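Long-range contacts in putative GGDEF domain protein (Pseudomonas aeruginosa, PDB 7E6G), which probably catalyses the condensation of two GTP molecules into cyclic di-GMP with release of diphosphate, as a magnesium-dependent diguanylate cyclase: residues G130-L135 against Q190-D195; A136-D141 against E182-L187; G155-V160 against V212-E217. One frame throughout, in Å; residues are numbered along the deposited sequence.

Contact 1: G130-L135 against Q190-D195; sequences GQSYVL and QTRLQD
Val134 turns its CB toward residues 190-195 and meets them through one branch, CG1. This methyl is anti to the carbonyl carbon (chi1 -44°), and from there it packs on the backbone where the loop enters helix 193-208, near Thr191 O and 3.7 Å from Leu193 N. The side chain of Leu193 adds an apolar contact, its CD1 4.2 Å from Val134 CG1. One backbone hydrogen bond joins the segments, from Thr191 N to Ser132 O at 3.0 Å; its N-H...O angle of 140° shows that it is bent. Arg192, the N-cap residue of the helix, starts away from the other segment, but bends at chi2 and chi3 bring its guanidinium back. Ser132 N then lies near the guanidinium plane, at its edge, 3.5 Å from Arg192 NH1; both are donors, so this is proximity without a bond. Gln131 and Gln190 run side by side in the same direction, but their spacing is modelled too closely to be interpreted. Beyond the two segments, Val134 begins strand 134-140 and pairs with Leu188 of strand 183-188, while Tyr133 stacks on His230, hydrogen-bonds Asn123 of helix 112-128 and touches helix 236-252.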
# COMPACT_ATOMS: atom_id res chain seq x y z
N GLY A 130 37.45 25.98 0.61
CA GLY A 130 38.11 27.21 0.88
C GLY A 130 37.38 28.40 1.41
O GLY A 130 37.94 29.38 1.61
N GLN A 131 36.16 28.19 1.77
CA GLN A 131 35.27 29.16 2.27
C GLN A 131 35.28 29.14 3.79
O GLN A 131 34.94 28.14 4.36
CB GLN A 131 33.90 28.75 1.73
CG GLN A 131 33.67 27.26 1.48
CD GLN A 131 32.24 26.86 1.36
OE1 GLN A 131 31.42 27.27 2.14
NE2 GLN A 131 31.93 26.01 0.41
N SER A 132 35.67 30.22 4.43
CA SER A 132 35.69 30.24 5.82
C SER A 132 34.54 30.86 6.45
O SER A 132 33.67 31.29 5.87
CB SER A 132 36.96 30.76 6.33
OG SER A 132 37.00 32.09 6.13
N TYR A 133 34.48 30.69 7.72
CA TYR A 133 33.42 31.27 8.53
C TYR A 133 34.02 32.27 9.51
O TYR A 133 35.24 32.30 9.72
CB TYR A 133 32.64 30.19 9.30
CG TYR A 133 33.53 29.36 10.18
CD1 TYR A 133 34.13 28.19 9.70
CD2 TYR A 133 33.82 29.76 11.48
CE1 TYR A 133 34.96 27.44 10.50
CE2 TYR A 133 34.64 29.01 12.30
CZ TYR A 133 35.22 27.84 11.80
OH TYR A 133 36.04 27.10 12.61
N VAL A 134 33.17 33.09 10.10
CA VAL A 134 33.64 33.92 11.20
C VAL A 134 32.90 33.52 12.47
O VAL A 134 31.80 32.98 12.44
CB VAL A 134 33.50 35.44 10.91
CG1 VAL A 134 33.98 35.77 9.48
CG2 VAL A 134 32.09 35.93 11.15
N LEU A 135 33.56 33.78 13.59
CA LEU A 135 33.10 33.40 14.91
C LEU A 135 33.03 34.67 15.75
O LEU A 135 34.02 35.40 15.85
CB LEU A 135 34.08 32.41 15.53
CG LEU A 135 33.59 31.15 16.23
CD1 LEU A 135 32.62 30.40 15.33
CD2 LEU A 135 34.82 30.32 16.54
N GLN A 190 30.53 30.64 5.65
CA GLN A 190 30.87 31.17 4.33
C GLN A 190 30.82 32.69 4.34
O GLN A 190 30.16 33.33 3.52
CB GLN A 190 29.94 30.59 3.26
CG GLN A 190 29.85 29.08 3.31
CD GLN A 190 28.82 28.53 2.36
OE1 GLN A 190 27.86 27.88 2.78
NE2 GLN A 190 29.02 28.78 1.07
N THR A 191 31.52 33.27 5.30
CA THR A 191 31.55 34.71 5.49
C THR A 191 32.96 35.12 5.84
O THR A 191 33.67 34.40 6.56
CB THR A 191 30.55 35.15 6.59
OG1 THR A 191 29.22 34.70 6.26
CG2 THR A 191 30.53 36.66 6.75
N ARG A 192 33.39 36.24 5.29
CA ARG A 192 34.66 36.85 5.67
C ARG A 192 34.43 38.09 6.54
O ARG A 192 33.39 38.75 6.48
CB ARG A 192 35.49 37.20 4.42
CG ARG A 192 36.38 36.05 3.93
CD ARG A 192 36.17 35.72 2.45
NE ARG A 192 34.78 35.40 2.12
CZ ARG A 192 34.17 34.23 2.36
NH1 ARG A 192 34.82 33.23 2.95
NH2 ARG A 192 32.89 34.08 2.01
N LEU A 193 35.46 38.41 7.34
CA LEU A 193 35.41 39.50 8.32
C LEU A 193 34.74 40.75 7.78
O LEU A 193 33.87 41.34 8.43
CB LEU A 193 36.83 39.82 8.78
CG LEU A 193 37.07 39.99 10.27
CD1 LEU A 193 36.30 38.92 11.05
CD2 LEU A 193 38.58 39.97 10.58
N GLN A 194 35.14 41.16 6.57
CA GLN A 194 34.63 42.39 5.98
C GLN A 194 33.11 42.33 5.82
O GLN A 194 32.42 43.32 6.09
CB GLN A 194 35.33 42.64 4.65
CG GLN A 194 36.82 42.95 4.79
CD GLN A 194 37.72 41.70 4.74
OE1 GLN A 194 38.20 41.21 5.77
NE2 GLN A 194 37.96 41.21 3.53
N ASP A 195 32.58 41.23 5.45
CA ASP A 195 31.19 41.05 5.38
C ASP A 195 30.54 40.83 6.74
O ASP A 195 29.41 41.03 6.87
CB ASP A 195 30.92 39.86 4.52
CG ASP A 195 30.38 40.19 3.22
OD1 ASP A 195 31.03 40.91 2.56
OD2 ASP A 195 29.34 39.77 2.81

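Contact 2: A136-D141 against E182-L187; sequences AMLDVD and EEFLLL. With MG (magnesium ion), chain G; G2P (phosphomethylphosphonic acid guanylate ester), chain H.
Asp139 and Glu182 meet at a magnesium ion, which is bound by Asp139 OD1 at 2.4 Å, Glu182 OE2 at 2.0 Å and the backbone carbonyl Val140 O at 2.3 Å. The nucleotide analogue supplies O3B and O2A, so the metal ties both segments to its phosphate chain. The two carboxylate planes stand 81° apart, each offering one oxygen to the ion. Asp139 reaches it with CG anti to the backbone N (chi1 178°), whereas the Glu182 chain bends at chi2 to bring OE2 round. The metal, together with Lys251, which hydrogen-bonds Asp139 OD1, would offset the repulsion expected among the gathered acidic oxygens. Away from the metal-binding oxygen, Asp139 OD2 forms a salt bridge with Arg213 of the second subunit, as does Glu183 OE2.

Glu182 and Glu183 belong to the sequence GGEEF, a variant of the GGDEF signature of diguanylate cyclases, here entering strand 183-188 beside central strand 134-140. The strands are antiparallel, with axes 4.7 Å apart at an angle of 161°. Val140 N donates to Glu182 O at 3.1 Å, fixing the two metal-binding ends side by side.

Further along, Leu138 with Phe184 and Ala136 with Leu186 form hydrogen-bonded pairs. On their face of the sheet, Leu138 CD2 lies 4.0 Å from Phe184 CD1, and helix 152-168 packs there through Ile162 and Met166. Met137 and Leu185 point to the other face, where Met137 CB sits 4.1 Å from Leu185 CD1, with Met137 packing on helix 236-252 and Leu185 on helix 112-128.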
# COMPACT_ATOMS: atom_id res chain seq x y z
N ALA A 136 31.87 34.93 16.35
CA ALA A 136 31.72 36.06 17.27
C ALA A 136 31.25 35.52 18.62
O ALA A 136 30.23 34.85 18.70
CB ALA A 136 30.73 37.08 16.70
N MET A 137 32.02 35.77 19.67
CA MET A 137 31.66 35.31 21.00
C MET A 137 31.27 36.51 21.86
O MET A 137 32.06 37.44 22.04
CB MET A 137 32.79 34.51 21.65
CG MET A 137 32.31 33.64 22.82
SD MET A 137 33.68 32.75 23.59
CE MET A 137 33.89 31.39 22.42
N LEU A 138 30.08 36.46 22.41
CA LEU A 138 29.41 37.57 23.05
C LEU A 138 29.19 37.21 24.51
O LEU A 138 28.80 36.09 24.82
CB LEU A 138 28.10 37.83 22.31
CG LEU A 138 27.28 39.10 22.45
CD1 LEU A 138 27.00 39.70 21.09
CD2 LEU A 138 25.97 38.77 23.19
N ASP A 139 29.49 38.13 25.42
CA ASP A 139 29.36 37.90 26.86
C ASP A 139 28.68 39.12 27.47
O ASP A 139 29.12 40.25 27.25
CB ASP A 139 30.73 37.67 27.51
CG ASP A 139 30.66 37.45 29.03
OD1 ASP A 139 30.09 38.30 29.75
OD2 ASP A 139 31.21 36.44 29.51
N VAL A 140 27.62 38.88 28.25
CA VAL A 140 26.81 39.97 28.78
C VAL A 140 27.59 40.72 29.87
O VAL A 140 28.20 40.12 30.76
CB VAL A 140 25.47 39.43 29.31
CG1 VAL A 140 24.62 40.58 29.88
CG2 VAL A 140 24.72 38.73 28.20
N ASP A 141 27.56 42.05 29.78
CA ASP A 141 28.27 42.89 30.75
C ASP A 141 27.42 43.08 32.00
O ASP A 141 26.24 43.44 31.90
CB ASP A 141 28.61 44.24 30.13
CG ASP A 141 29.50 44.13 28.91
OD1 ASP A 141 30.39 43.27 28.88
OD2 ASP A 141 29.33 44.94 27.98
N GLU A 182 25.75 33.13 30.26
CA GLU A 182 25.44 34.43 29.66
C GLU A 182 26.42 34.71 28.53
O GLU A 182 26.86 35.84 28.33
CB GLU A 182 25.46 35.54 30.72
CG GLU A 182 26.39 35.25 31.91
CD GLU A 182 27.70 36.03 31.83
OE1 GLU A 182 28.78 35.39 31.74
OE2 GLU A 182 27.67 37.28 31.86
N GLU A 183 26.79 33.67 27.80
CA GLU A 183 27.65 33.78 26.63
C GLU A 183 26.92 33.20 25.42
O GLU A 183 26.17 32.22 25.55
CB GLU A 183 28.97 33.05 26.82
CG GLU A 183 29.84 33.59 27.92
CD GLU A 183 30.76 32.52 28.51
OE1 GLU A 183 30.25 31.56 29.14
OE2 GLU A 183 31.99 32.63 28.32
N PHE A 184 27.15 33.80 24.26
CA PHE A 184 26.56 33.36 23.01
C PHE A 184 27.65 33.26 21.95
O PHE A 184 28.57 34.07 21.92
CB PHE A 184 25.46 34.33 22.53
CG PHE A 184 24.29 34.47 23.47
CD1 PHE A 184 24.32 35.41 24.50
CD2 PHE A 184 23.14 33.71 23.30
CE1 PHE A 184 23.25 35.56 25.34
CE2 PHE A 184 22.05 33.86 24.16
CZ PHE A 184 22.10 34.78 25.18
N LEU A 185 27.53 32.27 21.09
CA LEU A 185 28.47 32.07 20.00
C LEU A 185 27.73 32.25 18.69
O LEU A 185 26.78 31.52 18.40
CB LEU A 185 29.13 30.69 20.08
CG LEU A 185 30.26 30.53 19.07
CD1 LEU A 185 31.34 31.59 19.23
CD2 LEU A 185 30.89 29.14 19.18
N LEU A 186 28.14 33.25 17.92
CA LEU A 186 27.64 33.49 16.58
C LEU A 186 28.58 32.79 15.61
O LEU A 186 29.80 33.01 15.65
CB LEU A 186 27.57 34.99 16.30
CG LEU A 186 26.33 35.81 16.73
CD1 LEU A 186 25.81 35.49 18.15
CD2 LEU A 186 26.60 37.30 16.61
N LEU A 187 28.03 31.94 14.75
CA LEU A 187 28.76 31.36 13.64
C LEU A 187 28.19 31.91 12.34
O LEU A 187 27.00 31.71 12.03
CB LEU A 187 28.68 29.83 13.65
CG LEU A 187 29.29 29.17 12.42
CD1 LEU A 187 30.77 29.09 12.54
CD2 LEU A 187 28.72 27.78 12.29
MG MG G . 29.24 38.47 31.95
PG G2P H . 31.24 40.83 33.32
O1G G2P H . 31.41 40.30 32.14
O2G G2P H . 30.71 42.02 33.26
O3G G2P H . 32.28 40.74 34.14
O3B G2P H . 30.20 39.85 33.87
PB G2P H . 29.23 39.62 35.08
O1B G2P H . 28.09 39.52 34.46
O2B G2P H . 29.29 40.52 36.05
C3A G2P H . 29.56 38.14 35.91
PA G2P H . 29.85 36.69 35.22
O1A G2P H . 31.00 36.75 35.99
O2A G2P H . 29.76 37.26 33.90
O5' G2P H . 28.59 36.35 35.93
C5' G2P H . 27.34 36.15 35.27
C4' G2P H . 26.29 35.60 36.18
O4' G2P H . 25.62 34.82 35.36
C3' G2P H . 26.86 34.58 37.02
O3' G2P H . 26.74 35.01 38.31
C2' G2P H . 25.99 33.43 36.70
O2' G2P H . 25.60 32.66 37.76
C1' G2P H . 24.86 34.09 36.15
N9 G2P H . 24.07 33.22 35.36
C8 G2P H . 24.62 32.23 34.75
N7 G2P H . 23.74 31.55 34.09
C5 G2P H . 22.62 32.09 34.25
C6 G2P H . 21.43 31.80 33.78
O6 G2P H . 21.21 30.87 33.07
N1 G2P H . 20.37 32.59 34.13
C2 G2P H . 20.59 33.63 34.95
N2 G2P H . 19.62 34.33 35.23
N3 G2P H . 21.80 33.88 35.40
C4 G2P H . 22.82 33.14 35.05

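Contact 3: G155-V160 against V212-E217; sequences GDRVLV and VRVGTE. With G2P (phosphomethylphosphonic acid guanylate ester), chain H.
The polar link is Arg157, whose NH2 donates to the backbone carbonyl Arg213 O at 2.5 Å. This is very short, but at 2.65 Å resolution its length deserves little weight; the N-H...O angle of 154° is compatible with a hydrogen bond. The oxygen lies near the guanidinium plane, at its edge, and the side chain reaches it by bending at chi2 and chi3. The aliphatic contacts lie beside it. Val212 points toward helix 152-168 and sets CG1, anti to its N (chi1 180°), 4.1 Å from Val158 CG2. That same Val212 CG1 comes within 3.9 Å of Arg157 NH1, and Val214 CG2 is equally far from Arg157 NH2; both approach the guanidinium obliquely, from the same side of its plane. The ligand interaction leaves the helix in a different direction: Asp156 OD1 accepts from both guanine N1, at 2.7 Å, and N2, at 3.0 Å, of the nucleotide analogue, reading the guanine edge. Strand 212-214 runs nearly antiparallel to the helix, their axes 9.0 Å apart, and a type II' turn from Val214 to Glu217 returns it as strand 217-219. Val158 also packs on Leu219 and on Phe143 and Val146 of helix 143-150, while Val214 touches Trp150.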
# COMPACT_ATOMS: atom_id res chain seq x y z
N GLY A 155 16.81 38.02 34.96
CA GLY A 155 17.92 37.75 34.07
C GLY A 155 17.58 36.75 32.98
O GLY A 155 18.07 36.86 31.86
N ASP A 156 16.73 35.77 33.29
CA ASP A 156 16.36 34.77 32.29
C ASP A 156 15.54 35.40 31.19
O ASP A 156 15.76 35.15 29.99
CB ASP A 156 15.57 33.63 32.95
CG ASP A 156 16.47 32.57 33.63
OD1 ASP A 156 17.72 32.69 33.63
OD2 ASP A 156 15.89 31.60 34.20
N ARG A 157 14.57 36.23 31.57
CA ARG A 157 13.83 37.01 30.58
C ARG A 157 14.78 37.84 29.74
O ARG A 157 14.65 37.91 28.51
CB ARG A 157 12.79 37.88 31.28
CG ARG A 157 11.72 37.00 31.88
CD ARG A 157 10.35 37.49 31.52
NE ARG A 157 10.03 38.65 32.34
CZ ARG A 157 9.88 39.88 31.86
NH1 ARG A 157 10.01 40.14 30.55
NH2 ARG A 157 9.60 40.87 32.71
N VAL A 158 15.77 38.45 30.39
CA VAL A 158 16.75 39.26 29.67
C VAL A 158 17.48 38.42 28.62
O VAL A 158 17.64 38.84 27.47
CB VAL A 158 17.73 39.91 30.67
CG1 VAL A 158 18.98 40.41 29.94
CG2 VAL A 158 17.05 41.05 31.37
N LEU A 159 17.91 37.23 29.01
CA LEU A 159 18.62 36.35 28.08
C LEU A 159 17.72 35.93 26.92
O LEU A 159 18.18 35.85 25.77
CB LEU A 159 19.16 35.13 28.82
CG LEU A 159 20.34 35.40 29.75
CD1 LEU A 159 20.72 34.13 30.45
CD2 LEU A 159 21.52 35.95 28.97
N VAL A 160 16.44 35.64 27.20
CA VAL A 160 15.52 35.32 26.11
C VAL A 160 15.43 36.49 25.14
O VAL A 160 15.48 36.32 23.92
CB VAL A 160 14.13 34.93 26.65
CG1 VAL A 160 13.09 34.98 25.54
CG2 VAL A 160 14.14 33.55 27.29
N VAL A 212 14.04 45.47 28.41
CA VAL A 212 13.25 44.38 28.98
C VAL A 212 12.48 44.93 30.18
O VAL A 212 13.08 45.38 31.16
CB VAL A 212 14.14 43.20 29.37
CG1 VAL A 212 13.35 42.07 29.96
CG2 VAL A 212 14.91 42.70 28.18
N ARG A 213 11.16 44.91 30.12
CA ARG A 213 10.38 45.44 31.23
C ARG A 213 10.30 44.42 32.35
O ARG A 213 9.94 43.27 32.12
CB ARG A 213 8.98 45.81 30.76
CG ARG A 213 9.01 46.87 29.71
CD ARG A 213 7.64 47.25 29.24
NE ARG A 213 7.78 48.34 28.28
CZ ARG A 213 7.75 49.62 28.63
NH1 ARG A 213 7.57 49.94 29.90
NH2 ARG A 213 7.89 50.56 27.70
N VAL A 214 10.67 44.84 33.56
CA VAL A 214 10.46 44.09 34.78
C VAL A 214 9.71 45.02 35.71
O VAL A 214 10.29 45.97 36.25
CB VAL A 214 11.76 43.63 35.43
CG1 VAL A 214 11.43 42.91 36.72
CG2 VAL A 214 12.52 42.72 34.49
N GLY A 215 8.44 44.74 35.91
CA GLY A 215 7.56 45.60 36.66
C GLY A 215 7.75 47.06 36.33
O GLY A 215 7.50 47.55 35.22
N THR A 216 8.26 47.76 37.30
CA THR A 216 8.31 49.19 37.30
C THR A 216 9.57 49.74 36.64
O THR A 216 9.72 50.97 36.53
CB THR A 216 8.18 49.60 38.76
OG1 THR A 216 7.13 50.58 38.91
CG2 THR A 216 9.48 50.04 39.30
N GLU A 217 10.46 48.86 36.14
CA GLU A 217 11.74 49.25 35.56
C GLU A 217 11.90 48.60 34.20
O GLU A 217 11.27 47.59 33.90
CB GLU A 217 12.92 48.88 36.49
CG GLU A 217 12.97 49.72 37.77
CD GLU A 217 14.17 49.42 38.66
OE1 GLU A 217 14.02 48.58 39.57
OE2 GLU A 217 15.25 50.02 38.45
PG G2P H . 31.24 40.83 33.32
O1G G2P H . 31.41 40.30 32.14
O2G G2P H . 30.71 42.02 33.26
O3G G2P H . 32.28 40.74 34.14
O3B G2P H . 30.20 39.85 33.87
PB G2P H . 29.23 39.62 35.08
O1B G2P H . 28.09 39.52 34.46
O2B G2P H . 29.29 40.52 36.05
C3A G2P H . 29.56 38.14 35.91
PA G2P H . 29.85 36.69 35.22
O1A G2P H . 31.00 36.75 35.99
O2A G2P H . 29.76 37.26 33.90
O5' G2P H . 28.59 36.35 35.93
C5' G2P H . 27.34 36.15 35.27
C4' G2P H . 26.29 35.60 36.18
O4' G2P H . 25.62 34.82 35.36
C3' G2P H . 26.86 34.58 37.02
O3' G2P H . 26.74 35.01 38.31
C2' G2P H . 25.99 33.43 36.70
O2' G2P H . 25.60 32.66 37.76
C1' G2P H . 24.86 34.09 36.15
N9 G2P H . 24.07 33.22 35.36
C8 G2P H . 24.62 32.23 34.75
N7 G2P H . 23.74 31.55 34.09
C5 G2P H . 22.62 32.09 34.25
C6 G2P H . 21.43 31.80 33.78
O6 G2P H . 21.21 30.87 33.07
N1 G2P H . 20.37 32.59 34.13
C2 G2P H . 20.59 33.63 34.95
N2 G2P H . 19.62 34.33 35.23
N3 G2P H . 21.80 33.88 35.40
C4 G2P H . 22.82 33.14 35.05

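Contact 2 lies between the other two, its centre about 17 Å from that of contact 1 and about 19 Å from that of contact 3. Strand 134-140 serves contacts 1 and 2: it begins at the end of 130-135 and runs through most of 136-141. They touch where Tyr133 packs on Leu187 and Leu135 CG meets Leu185 CD1 at 3.8 Å. Contacts 2 and 3 share the nucleotide analogue: the former holds its phosphates through magnesium, the latter its guanine. They also pack, with Phe184 CZ 4.0 Å from Leu159 CD2. Contact 1 is remote from the nucleotide site, its nearest atoms about 18 Å from those of contact 3, although helix 193-208 leads from one to the other.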